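Local coordinates for protein bacteriocin (Pseudomonas syringae pv. tomato, PDB 4FZL) that is a calcium-binding bacteriocin of the colicin M family that degrades the peptidoglycan precursor lipid II, probably as a phosphatase, and so presumably kills related bacteria, at residues D124-G127 and V131-V134. Residues are numbered along the deposited sequence; the frame is centred on the assembly and turned at random.
Sequences DIRG and VMNV
M132 reaches from the helix 129-135 onto the short 3-10 turn at I125 and R126, and its thioether lies against backbone as much as side chain. M132 CG sits 3.4 Å from I125 O, and M132 SD rests 3.8 Å from R126 CA. Bends at chi2 (-67°) and chi3 (-71°) turn the chain toward R126 and bring the methyl M132 CE to R126 NH1 at 3.5 Å, oblique to the guanidinium plane. One residue back on the helix, V131 CG1 presses on I125 CG2 at 3.5 Å, a tight methyl-to-methyl contact. This branch of I125 stands anti to the backbone N and faces the helix, while CG1 and CD1 lead away from it. No hydrogen bond crosses between the segments; the turn is closed by its own bond from G127 N to D124 O (2.9 Å). Against the sheet, I125 packs on V234, V236 and L172, and V131 on L172, V148 and F150, whereas W184 touches both R126 and M132. The 3-10 turn lies against the helix that follows it, and both pack on the antiparallel strands of the colicin M family domain, well away from the calcium site.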
loop_
_atom_site.group_PDB
_atom_site.type_symbol
_atom_site.label_atom_id
_atom_site.label_comp_id
_atom_site.label_asym_id
_atom_site.label_seq_id
_atom_site.Cartn_x
_atom_site.Cartn_y
_atom_site.Cartn_z
ATOM N N ASP A 124 -10.519 -13.725 8.632
ATOM C CA ASP A 124 -11.173 -14.731 9.449
ATOM C C ASP A 124 -12.597 -14.845 8.898
ATOM O O ASP A 124 -13.470 -14.075 9.268
ATOM C CB ASP A 124 -11.168 -14.266 10.918
ATOM C CG ASP A 124 -11.985 -15.177 11.841
ATOM O OD1 ASP A 124 -12.325 -14.737 12.987
ATOM O OD2 ASP A 124 -12.251 -16.344 11.446
ATOM N N ILE A 125 -12.829 -15.743 7.939
ATOM C CA ILE A 125 -14.135 -15.840 7.296
ATOM C C ILE A 125 -15.282 -16.136 8.268
ATOM O O ILE A 125 -16.397 -15.698 8.054
ATOM C CB ILE A 125 -14.132 -16.924 6.208
ATOM C CG1 ILE A 125 -13.223 -16.478 5.046
ATOM C CG2 ILE A 125 -15.557 -17.227 5.767
ATOM C CD1 ILE A 125 -12.373 -17.598 4.443
ATOM N N ARG A 126 -15.000 -16.898 9.329
ATOM C CA ARG A 126 -16.008 -17.269 10.284
ATOM C C ARG A 126 -16.509 -16.009 10.962
ATOM O O ARG A 126 -17.675 -15.962 11.368
ATOM C CB ARG A 126 -15.458 -18.236 11.339
ATOM C CG ARG A 126 -14.925 -19.592 10.848
ATOM C CD ARG A 126 -14.514 -20.514 11.999
ATOM N NE ARG A 126 -15.651 -20.739 12.910
ATOM C CZ ARG A 126 -16.778 -21.388 12.589
ATOM N NH1 ARG A 126 -16.960 -21.933 11.381
ATOM N NH2 ARG A 126 -17.738 -21.507 13.496
ATOM N N GLY A 127 -15.699 -14.940 10.948
ATOM C CA GLY A 127 -16.116 -13.635 11.478
ATOM C C GLY A 127 -16.884 -12.728 10.527
ATOM O O GLY A 127 -17.122 -11.594 10.860
ATOM N N VAL A 131 -20.875 -13.948 4.469
ATOM C CA VAL A 131 -20.210 -15.143 3.873
ATOM C C VAL A 131 -20.616 -16.437 4.579
ATOM O O VAL A 131 -20.975 -17.439 3.939
ATOM C CB VAL A 131 -18.673 -14.986 3.797
ATOM C CG1 VAL A 131 -17.980 -16.293 3.435
ATOM C CG2 VAL A 131 -18.310 -13.866 2.819
ATOM N N MET A 132 -20.622 -16.402 5.903
ATOM C CA MET A 132 -21.046 -17.587 6.666
ATOM C C MET A 132 -22.505 -17.980 6.357
ATOM O O MET A 132 -22.810 -19.178 6.307
ATOM C CB MET A 132 -20.813 -17.403 8.153
ATOM C CG MET A 132 -19.337 -17.442 8.462
ATOM S SD MET A 132 -18.562 -19.060 8.199
ATOM C CE MET A 132 -19.254 -20.010 9.574
ATOM N N ASN A 133 -23.385 -16.989 6.138
ATOM C CA ASN A 133 -24.773 -17.208 5.700
ATOM C C ASN A 133 -24.826 -18.006 4.385
ATOM O O ASN A 133 -25.694 -18.858 4.202
ATOM C CB ASN A 133 -25.517 -15.876 5.425
ATOM C CG ASN A 133 -26.160 -15.285 6.651
ATOM O OD1 ASN A 133 -25.934 -15.765 7.778
ATOM N ND2 ASN A 133 -26.958 -14.214 6.453
ATOM N N VAL A 134 -23.921 -17.689 3.452
ATOM C CA VAL A 134 -23.925 -18.370 2.133
ATOM C C VAL A 134 -23.368 -19.782 2.236
ATOM O O VAL A 134 -23.919 -20.729 1.632
ATOM C CB VAL A 134 -23.146 -17.577 1.085
ATOM C CG1 VAL A 134 -23.077 -18.308 -0.263
ATOM C CG2 VAL A 134 -23.811 -16.234 0.914
#